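Local structure of Fe-superoxide dismutase homolog (Plasmodium berghei, 2A03) at residues N21-H26 with D87-N92; H26-T31 with Y172-R177; G42-L47 with A77-H82. The protein converts superoxide radicals to hydrogen peroxide and oxygen, acting as a metal-dependent dismutase of the iron/manganese superoxide dismutase family. All blocks are in the same frame, centred on the assembly; numbering follows the deposited sequence. Where two conformers were deposited one is given.

Interaction 1: residues N21-H26 with D87-N92; sequences NALSPH and DSMGPN. With ZN (zinc ion), chain D.
His26 NE2 binds a zinc ion at 2.3 Å, three residues past Leu23, which packs on Met89, Gly90 and Pro91. Two waters are also bound to the zinc. A cis peptide bond precedes Pro25, and Pro25 CD lies over one face of the imidazole. The contact itself is apolar, and Leu23 does most of the work. With CG anti to its carbonyl carbon (chi1 -47°), its side chain reaches the loop 87-92 through both methyl groups. Leu23 CD1 lies 3.9 Å from Met89 CE, the two side chains crossing at about a right angle. On the other branch, Leu23 CD2 lies 3.7 Å from Gly90 C, and it also touches the Pro91 ring at CD. Beside it, Ala22 CB approaches Pro91 CG at 4.2 Å, while Ala22 O passes 3.8 Å from Pro91 CB. Around the contact, Leu23 also touches Leu32 of helix 29-51, and Met89 touches Ile27 and Trp187. The loop ahead of helix 29-51 and the one leaving helix 70-87 are therefore joined by modest apolar contact, in which Leu23 and Met89 are buried; the zinc, bound by His26 of the 21-26 loop, takes no part in it.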
loop_
_atom_site.group_PDB
_atom_site.type_symbol
_atom_site.label_atom_id
_atom_site.label_comp_id
_atom_site.label_asym_id
_atom_site.label_seq_id
_atom_site.Cartn_x
_atom_site.Cartn_y
_atom_site.Cartn_z
ATOM N N ASN A 21 0.635 -20.074 14.148
ATOM C CA ASN A 21 2.023 -19.846 14.620
ATOM C C ASN A 21 3.072 -20.733 13.944
ATOM O O ASN A 21 4.216 -20.841 14.415
ATOM C CB ASN A 21 2.129 -19.981 16.135
ATOM C CG ASN A 21 1.970 -21.424 16.605
ATOM O OD1 ASN A 21 1.307 -22.232 15.952
ATOM N ND2 ASN A 21 2.586 -21.750 17.732
ATOM N N ALA A 22 2.714 -21.329 12.810
ATOM C CA ALA A 22 3.606 -22.290 12.180
ATOM C C ALA A 22 4.749 -21.615 11.436
ATOM O O ALA A 22 5.727 -22.278 11.114
ATOM C CB ALA A 22 2.844 -23.185 11.236
ATOM N N LEU A 23 4.624 -20.321 11.149
ATOM C CA LEU A 23 5.639 -19.608 10.367
ATOM C C LEU A 23 6.539 -18.676 11.196
ATOM O O LEU A 23 7.423 -18.035 10.623
ATOM C CB LEU A 23 4.992 -18.793 9.230
ATOM C CG LEU A 23 3.943 -19.507 8.364
ATOM C CD1 LEU A 23 3.524 -18.624 7.198
ATOM C CD2 LEU A 23 4.422 -20.848 7.864
ATOM N N SER A 24 6.328 -18.616 12.519
ATOM C CA SER A 24 7.156 -17.781 13.372
ATOM C C SER A 24 8.529 -18.418 13.514
ATOM O O SER A 24 8.642 -19.637 13.424
ATOM C CB SER A 24 6.508 -17.555 14.742
ATOM O OG SER A 24 6.472 -18.722 15.563
ATOM N N PRO A 25 9.579 -17.593 13.750
ATOM C CA PRO A 25 9.555 -16.131 13.922
ATOM C C PRO A 25 9.557 -15.372 12.601
ATOM O O PRO A 25 9.507 -14.145 12.615
ATOM C CB PRO A 25 10.874 -15.851 14.630
ATOM C CG PRO A 25 11.798 -16.877 14.024
ATOM C CD PRO A 25 10.949 -18.123 13.874
ATOM N N HIS A 26 9.617 -16.090 11.480
ATOM C CA HIS A 26 9.706 -15.465 10.180
ATOM C C HIS A 26 8.490 -14.590 9.875
ATOM O O HIS A 26 8.639 -13.421 9.511
ATOM C CB HIS A 26 9.853 -16.538 9.121
ATOM C CG HIS A 26 10.899 -17.546 9.459
ATOM N ND1 HIS A 26 12.201 -17.194 9.744
ATOM C CD2 HIS A 26 10.826 -18.890 9.609
ATOM C CE1 HIS A 26 12.891 -18.284 10.013
ATOM N NE2 HIS A 26 12.082 -19.324 9.932
ATOM N N ASP A 87 -0.293 -20.843 0.269
ATOM C CA ASP A 87 0.181 -22.096 -0.325
ATOM C C ASP A 87 1.641 -22.022 -0.753
ATOM O O ASP A 87 2.293 -23.041 -0.876
ATOM C CB ASP A 87 -0.690 -22.513 -1.524
ATOM C CG ASP A 87 -2.119 -22.853 -1.133
ATOM O OD1 ASP A 87 -2.385 -23.019 0.062
ATOM O OD2 ASP A 87 -2.988 -22.943 -2.024
ATOM N N SER A 88 2.135 -20.811 -0.978
ATOM C CA SER A 88 3.519 -20.581 -1.356
ATOM C C SER A 88 4.465 -20.682 -0.162
ATOM O O SER A 88 5.691 -20.635 -0.323
ATOM C CB SER A 88 3.670 -19.202 -2.019
ATOM O OG SER A 88 3.142 -19.182 -3.342
ATOM N N MET A 89 3.894 -20.843 1.031
ATOM C CA MET A 89 4.673 -20.926 2.255
ATOM C C MET A 89 4.286 -22.135 3.071
ATOM O O MET A 89 3.283 -22.778 2.811
ATOM C CB MET A 89 4.462 -19.675 3.110
ATOM C CG MET A 89 4.959 -18.402 2.472
ATOM S SD MET A 89 4.745 -16.992 3.581
ATOM C CE MET A 89 2.970 -16.900 3.706
ATOM N N GLY A 90 5.080 -22.419 4.087
ATOM C CA GLY A 90 4.798 -23.530 4.991
ATOM C C GLY A 90 5.877 -23.724 6.052
ATOM O O GLY A 90 6.976 -23.146 5.971
ATOM N N PRO A 91 5.555 -24.511 7.081
ATOM C CA PRO A 91 6.560 -24.951 8.041
ATOM C C PRO A 91 7.455 -26.020 7.432
ATOM O O PRO A 91 7.093 -26.619 6.425
ATOM C CB PRO A 91 5.724 -25.512 9.179
ATOM C CG PRO A 91 4.458 -25.943 8.566
ATOM C CD PRO A 91 4.211 -25.005 7.418
ATOM N N ASN A 92 8.617 -26.259 8.014
ATOM C CA ASN A 92 9.541 -27.277 7.472
ATOM C C ASN A 92 9.799 -27.100 5.981
ATOM O O ASN A 92 9.936 -28.075 5.256
ATOM C CB ASN A 92 9.090 -28.718 7.729
ATOM C CG ASN A 92 10.184 -29.750 7.364
ATOM O OD1 ASN A 92 11.391 -29.461 7.433
ATOM N ND2 ASN A 92 9.759 -30.949 6.969
HETATM ZN ZN ZN D . 12.383 -21.644 9.938
HETATM O O HOH W 1 12.889 -22.662 7.720
HETATM O O HOH W 2 14.507 -20.829 10.084
#

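Interaction 2: residues H26-T31 with Y172-R177; sequences HISEET and YYIDYR. With ZN (zinc ion), chain D.
The carboxylate of Asp175 takes three bonds from the turn that starts helix 29-51. Ser28 OG donates to Asp175 OD1 at 2.6 Å from the syn side, close to the carboxylate plane. The other oxygen is gripped twice. Ser28 N donates to Asp175 OD2 at 3.0 Å along a nearly straight N-H (168°). Thr31 OG1 donates to Asp175 OD2 at 2.8 Å. These two donors come from opposite faces, each 49° out of the plane, and so hold the group from above and below. Next to it, Tyr176 OH donates to His26 O at 2.7 Å, and the oxygen lies at the edge of the ring.

Ser28 is set for this by its torsion: chi1 of 80° puts OG between the backbone N and carbonyl carbon, where Ser28 OG also N-caps the helix by accepting from Thr31 N at 3.0 Å. Thr31 OG1 in turn accepts from a water that takes the N-H of Ile174, linking the two helix starts. Ile174 CG2 lies 3.6 Å from Glu30 OE1, while Glu30 OE2 forms a salt bridge to Arg177 of the second subunit. Further out, Tyr176 packs on Tyr183 and Ala186 of helix 180-187, and Thr31 lies near the metal ligand His35. With three donors and the N-terminal end of a helix facing it, Asp175 is probably kept ionised, its carboxylate held by neutral donors, and so joins the alpha-hairpin and C-terminal domains close to the dimer interface.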
loop_
_atom_site.group_PDB
_atom_site.type_symbol
_atom_site.label_atom_id
_atom_site.label_comp_id
_atom_site.label_asym_id
_atom_site.label_seq_id
_atom_site.Cartn_x
_atom_site.Cartn_y
_atom_site.Cartn_z
ATOM N N HIS A 26 9.617 -16.090 11.480
ATOM C CA HIS A 26 9.706 -15.465 10.180
ATOM C C HIS A 26 8.490 -14.590 9.875
ATOM O O HIS A 26 8.639 -13.421 9.511
ATOM C CB HIS A 26 9.853 -16.538 9.121
ATOM C CG HIS A 26 10.899 -17.546 9.459
ATOM N ND1 HIS A 26 12.201 -17.194 9.744
ATOM C CD2 HIS A 26 10.826 -18.890 9.609
ATOM C CE1 HIS A 26 12.891 -18.284 10.013
ATOM N NE2 HIS A 26 12.082 -19.324 9.932
ATOM N N ILE A 27 7.299 -15.176 9.988
ATOM C CA ILE A 27 6.064 -14.401 10.040
ATOM C C ILE A 27 5.368 -14.782 11.361
ATOM O O ILE A 27 5.172 -15.971 11.673
ATOM C CB ILE A 27 5.168 -14.608 8.796
ATOM C CG1 ILE A 27 5.910 -14.159 7.526
ATOM C CG2 ILE A 27 3.874 -13.803 8.903
ATOM C CD1 ILE A 27 5.275 -14.642 6.221
ATOM N N SER A 28 5.049 -13.767 12.157
ATOM C CA SER A 28 4.464 -14.013 13.465
ATOM C C SER A 28 3.021 -14.550 13.426
ATOM O O SER A 28 2.285 -14.399 12.437
ATOM C CB SER A 28 4.530 -12.755 14.339
ATOM O OG SER A 28 3.498 -11.855 14.013
ATOM N N GLU A 29 2.659 -15.185 14.531
ATOM C CA GLU A 29 1.301 -15.621 14.803
ATOM C C GLU A 29 0.309 -14.478 14.701
ATOM O O GLU A 29 -0.738 -14.621 14.059
ATOM C CB GLU A 29 1.224 -16.250 16.184
ATOM C CG GLU A 29 -0.073 -16.950 16.445
ATOM C CD GLU A 29 -0.223 -17.348 17.899
ATOM O OE1 GLU A 29 -0.390 -16.451 18.764
ATOM O OE2 GLU A 29 -0.177 -18.556 18.177
ATOM N N GLU A 30 0.647 -13.346 15.305
ATOM C CA GLU A 30 -0.201 -12.179 15.208
ATOM C C GLU A 30 -0.401 -11.721 13.752
ATOM O O GLU A 30 -1.518 -11.363 13.356
ATOM C CB GLU A 30 0.353 -11.040 16.058
ATOM C CG GLU A 30 -0.469 -9.758 15.978
ATOM C CD GLU A 30 0.102 -8.646 16.836
ATOM O OE1 GLU A 30 1.178 -8.856 17.453
ATOM O OE2 GLU A 30 -0.538 -7.564 16.888
ATOM N N THR A 31 0.661 -11.741 12.950
ATOM C CA THR A 31 0.536 -11.367 11.549
ATOM C C THR A 31 -0.431 -12.299 10.829
ATOM O O THR A 31 -1.345 -11.843 10.152
ATOM C CB THR A 31 1.903 -11.326 10.831
ATOM O OG1 THR A 31 2.622 -10.169 11.254
ATOM C CG2 THR A 31 1.753 -11.243 9.314
ATOM N N TYR A 172 3.769 -7.415 6.632
ATOM C CA TYR A 172 4.987 -7.382 7.454
ATOM C C TYR A 172 5.071 -6.304 8.534
ATOM O O TYR A 172 5.958 -6.349 9.369
ATOM C CB TYR A 172 6.222 -7.301 6.542
ATOM C CG TYR A 172 6.321 -6.054 5.675
ATOM C CD1 TYR A 172 6.891 -4.866 6.166
ATOM C CD2 TYR A 172 5.869 -6.068 4.352
ATOM C CE1 TYR A 172 6.984 -3.736 5.356
ATOM C CE2 TYR A 172 5.958 -4.958 3.549
ATOM C CZ TYR A 172 6.527 -3.793 4.040
ATOM O OH TYR A 172 6.611 -2.694 3.213
ATOM N N TYR A 173 4.155 -5.347 8.549
ATOM C CA TYR A 173 4.304 -4.215 9.446
ATOM C C TYR A 173 4.275 -4.604 10.910
ATOM O O TYR A 173 4.959 -3.986 11.726
ATOM C CB TYR A 173 3.264 -3.107 9.171
ATOM C CG TYR A 173 3.915 -1.758 9.334
ATOM C CD1 TYR A 173 4.663 -1.206 8.291
ATOM C CD2 TYR A 173 3.871 -1.082 10.555
ATOM C CE1 TYR A 173 5.303 0.001 8.445
ATOM C CE2 TYR A 173 4.511 0.125 10.720
ATOM C CZ TYR A 173 5.224 0.664 9.668
ATOM O OH TYR A 173 5.854 1.858 9.826
ATOM N N ILE A 174 3.477 -5.606 11.260
ATOM C CA ILE A 174 3.402 -6.033 12.660
ATOM C C ILE A 174 4.776 -6.474 13.177
ATOM O O ILE A 174 5.161 -6.139 14.307
ATOM C CB ILE A 174 2.382 -7.172 12.870
ATOM C CG1 ILE A 174 0.959 -6.643 12.671
ATOM C CG2 ILE A 174 2.524 -7.747 14.264
ATOM C CD1 ILE A 174 -0.053 -7.707 12.511
ATOM N N ASP A 175 5.512 -7.208 12.348
ATOM C CA ASP A 175 6.756 -7.826 12.797
ATOM C C ASP A 175 8.000 -7.030 12.460
ATOM O O ASP A 175 8.985 -7.122 13.182
ATOM C CB ASP A 175 6.895 -9.230 12.216
ATOM C CG ASP A 175 5.669 -10.067 12.462
ATOM O OD1 ASP A 175 5.099 -9.896 13.564
ATOM O OD2 ASP A 175 5.271 -10.854 11.553
ATOM N N TYR A 176 7.964 -6.261 11.369
ATOM C CA TYR A 176 9.180 -5.608 10.867
ATOM C C TYR A 176 9.043 -4.104 10.617
ATOM O O TYR A 176 10.032 -3.452 10.336
ATOM C CB TYR A 176 9.631 -6.293 9.573
ATOM C CG TYR A 176 9.891 -7.751 9.748
ATOM C CD1 TYR A 176 11.039 -8.189 10.421
ATOM C CD2 TYR A 176 8.995 -8.704 9.275
ATOM C CE1 TYR A 176 11.302 -9.527 10.588
ATOM C CE2 TYR A 176 9.246 -10.061 9.442
ATOM C CZ TYR A 176 10.404 -10.463 10.099
ATOM O OH TYR A 176 10.668 -11.802 10.290
ATOM N N ARG A 177 7.822 -3.572 10.748
ATOM C CA ARG A 177 7.505 -2.179 10.386
ATOM C C ARG A 177 7.965 -1.862 8.984
ATOM O O ARG A 177 7.618 -2.553 8.055
ATOM C CB ARG A 177 8.165 -1.163 11.317
ATOM C CG ARG A 177 8.166 -1.508 12.751
ATOM C CD ARG A 177 6.839 -1.728 13.231
ATOM N NE ARG A 177 6.706 -1.253 14.590
ATOM C CZ ARG A 177 5.657 -1.543 15.343
ATOM N NH1 ARG A 177 4.690 -2.324 14.829
ATOM N NH2 ARG A 177 5.576 -1.060 16.587
HETATM ZN ZN ZN D . 12.383 -21.644 9.938
HETATM O O HOH W 3 2.415 -7.625 9.705
HETATM O O HOH W 1 12.889 -22.662 7.720
HETATM O O HOH W 2 14.507 -20.829 10.084
#

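Interaction 3: residues G42-L47 with A77-H82; sequences GYVNKL and AQIWNH. With MN (manganese (II) ion), chain C.
A bend at the second torsion of Gln78 (chi2 -69°) turns its amide back to the phenol of Tyr43, while the helix backbone puts Gln78 CB over the middle of one Tyr43 ring face, 3.4 Å from the centroid in a CH-pi contact. Gln78 NE2 donates to Tyr43 OH at 3.1 Å, almost in the amide plane. The same nitrogen donates to the water bound to manganese, while OE1 accepts from Asn81 ND2, which fixes the rotation of the amide. A glutamine from this helix beside the metal-bound solvent is the arrangement of iron-type enzymes. His82 NE2 binds manganese at 2.1 Å, and His35, Asp166 and His170 complete the site. His82 ND1 donates to Gln78 O at 2.6 Å, so Gln78 probably helps to orient the histidine through its backbone and the water through its amide. Tyr43 CE2 comes within 3.4 Å of His82 CE1, the rings set obliquely. Farther along, Ile79 CD1 meets Leu47 CD2 at 3.5 Å, and Ile79 CG1 lies against Tyr43 CB and Val44 CG2. The two segments run roughly antiparallel (152° between their directions), the family's alpha-hairpin; Leu61 of helix 61-67 covers Leu47 and Ile79, Trp131 of strand 130-136 meets His82 edge-to-face, and Phe127 of the second subunit packs on Tyr43 and Gln78.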
loop_
_atom_site.group_PDB
_atom_site.type_symbol
_atom_site.label_atom_id
_atom_site.label_comp_id
_atom_site.label_asym_id
_atom_site.label_seq_id
_atom_site.Cartn_x
_atom_site.Cartn_y
_atom_site.Cartn_z
ATOM N N GLY A 42 -11.777 -10.628 5.073
ATOM C CA GLY A 42 -12.468 -9.412 4.679
ATOM C C GLY A 42 -12.676 -9.323 3.180
ATOM O O GLY A 42 -13.680 -8.790 2.731
ATOM N N TYR A 43 -11.724 -9.815 2.389
ATOM C CA TYR A 43 -11.880 -9.774 0.945
ATOM C C TYR A 43 -13.004 -10.713 0.538
ATOM O O TYR A 43 -13.809 -10.399 -0.341
ATOM C CB TYR A 43 -10.574 -10.125 0.210
ATOM C CG TYR A 43 -9.456 -9.095 0.327
ATOM C CD1 TYR A 43 -9.642 -7.766 -0.063
ATOM C CD2 TYR A 43 -8.213 -9.459 0.811
ATOM C CE1 TYR A 43 -8.625 -6.845 0.039
ATOM C CE2 TYR A 43 -7.179 -8.544 0.928
ATOM C CZ TYR A 43 -7.383 -7.242 0.540
ATOM O OH TYR A 43 -6.324 -6.354 0.630
ATOM N N VAL A 44 -13.090 -11.858 1.197
ATOM C CA VAL A 44 -14.187 -12.792 0.937
ATOM C C VAL A 44 -15.525 -12.148 1.310
ATOM O O VAL A 44 -16.483 -12.159 0.537
ATOM C CB VAL A 44 -13.987 -14.103 1.719
ATOM C CG1 VAL A 44 -15.146 -15.073 1.469
ATOM C CG2 VAL A 44 -12.646 -14.753 1.337
ATOM N N ASN A 45 -15.594 -11.560 2.495
ATOM C CA ASN A 45 -16.835 -10.981 2.956
ATOM C C ASN A 45 -17.267 -9.802 2.076
ATOM O O ASN A 45 -18.454 -9.645 1.768
ATOM C CB ASN A 45 -16.689 -10.538 4.402
ATOM C CG ASN A 45 -16.466 -11.702 5.359
ATOM O OD1 ASN A 45 -16.700 -12.870 5.028
ATOM N ND2 ASN A 45 -16.004 -11.377 6.566
ATOM N N LYS A 46 -16.308 -8.972 1.672
ATOM C CA LYS A 46 -16.632 -7.817 0.853
ATOM C C LYS A 46 -17.058 -8.239 -0.556
ATOM O O LYS A 46 -17.991 -7.677 -1.120
ATOM C CB LYS A 46 -15.455 -6.841 0.801
ATOM N N LEU A 47 -16.372 -9.222 -1.126
ATOM C CA LEU A 47 -16.788 -9.763 -2.410
ATOM C C LEU A 47 -18.241 -10.232 -2.366
ATOM O O LEU A 47 -19.052 -9.840 -3.194
ATOM C CB LEU A 47 -15.904 -10.942 -2.827
ATOM C CG LEU A 47 -16.314 -11.557 -4.177
ATOM C CD1 LEU A 47 -16.379 -10.495 -5.280
ATOM C CD2 LEU A 47 -15.394 -12.669 -4.596
ATOM N N ALA A 77 -9.637 -10.948 -6.751
ATOM C CA ALA A 77 -8.233 -11.163 -7.025
ATOM C C ALA A 77 -7.442 -11.292 -5.734
ATOM O O ALA A 77 -6.576 -12.146 -5.635
ATOM C CB ALA A 77 -7.692 -10.048 -7.844
ATOM N N GLN A 78 -7.750 -10.456 -4.746
ATOM C CA GLN A 78 -7.041 -10.522 -3.466
ATOM C C GLN A 78 -7.338 -11.824 -2.743
ATOM O O GLN A 78 -6.472 -12.353 -2.045
ATOM C CB GLN A 78 -7.350 -9.301 -2.568
ATOM C CG GLN A 78 -6.640 -8.002 -3.029
ATOM C CD GLN A 78 -5.116 -8.050 -2.837
ATOM O OE1 GLN A 78 -4.391 -8.606 -3.660
ATOM N NE2 GLN A 78 -4.633 -7.458 -1.742
ATOM N N ILE A 79 -8.547 -12.351 -2.906
ATOM C CA ILE A 79 -8.865 -13.653 -2.324
ATOM C C ILE A 79 -7.925 -14.706 -2.931
ATOM O O ILE A 79 -7.300 -15.493 -2.209
ATOM C CB ILE A 79 -10.333 -14.071 -2.583
ATOM C CG1 ILE A 79 -11.316 -13.084 -1.950
ATOM C CG2 ILE A 79 -10.585 -15.475 -2.050
ATOM C CD1 ILE A 79 -12.780 -13.326 -2.338
ATOM N N TRP A 80 -7.835 -14.706 -4.257
ATOM C CA TRP A 80 -7.020 -15.670 -4.983
ATOM C C TRP A 80 -5.543 -15.488 -4.652
ATOM O O TRP A 80 -4.836 -16.455 -4.401
ATOM C CB TRP A 80 -7.237 -15.540 -6.507
ATOM C CG TRP A 80 -6.627 -16.675 -7.255
ATOM C CD1 TRP A 80 -7.242 -17.845 -7.609
ATOM C CD2 TRP A 80 -5.261 -16.787 -7.707
ATOM N NE1 TRP A 80 -6.355 -18.662 -8.249
ATOM C CE2 TRP A 80 -5.131 -18.044 -8.312
ATOM C CE3 TRP A 80 -4.147 -15.953 -7.637
ATOM C CZ2 TRP A 80 -3.934 -18.486 -8.865
ATOM C CZ3 TRP A 80 -2.965 -16.383 -8.173
ATOM C CH2 TRP A 80 -2.861 -17.648 -8.780
ATOM N N ASN A 81 -5.085 -14.237 -4.690
ATOM C CA ASN A 81 -3.692 -13.914 -4.396
ATOM C C ASN A 81 -3.275 -14.402 -2.991
ATOM O O ASN A 81 -2.217 -15.004 -2.830
ATOM C CB ASN A 81 -3.435 -12.409 -4.512
ATOM C CG ASN A 81 -3.649 -11.860 -5.921
ATOM O OD1 ASN A 81 -3.631 -12.597 -6.913
ATOM N ND2 ASN A 81 -3.861 -10.535 -6.006
ATOM N N HIS A 82 -4.103 -14.142 -1.981
ATOM C CA HIS A 82 -3.768 -14.541 -0.612
ATOM C C HIS A 82 -3.762 -16.036 -0.424
ATOM O O HIS A 82 -2.860 -16.564 0.205
ATOM C CB HIS A 82 -4.685 -13.887 0.402
ATOM C CG HIS A 82 -4.347 -12.457 0.628
ATOM N ND1 HIS A 82 -4.817 -11.451 -0.189
ATOM C CD2 HIS A 82 -3.531 -11.868 1.534
ATOM C CE1 HIS A 82 -4.314 -10.299 0.216
ATOM N NE2 HIS A 82 -3.522 -10.526 1.253
HETATM MN MN MN C . -1.992 -9.353 2.022
HETATM O O HOH W 4 -2.231 -8.120 0.082
#

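Overall arrangement
From the N terminus, the loop 21-26 comes first, and interaction 1 closes it onto 87-92, just past helix 70-87. His26 is shared with interaction 2, where 26-31 runs into helix 29-51 and meets 172-177, so the two contacts cross along the chain. They also touch in space, through neighbouring side chains. Interaction 3, 42-47 with 77-82, is nested inside the loops closed by both and pairs the long helices of the hairpin; its centre is about 20 Å from that of interaction 2. Interactions 1 and 3 stay within the alpha-hairpin domain, whereas interaction 2 ties it to the C-terminal domain; 2 and 3 both reach the second subunit.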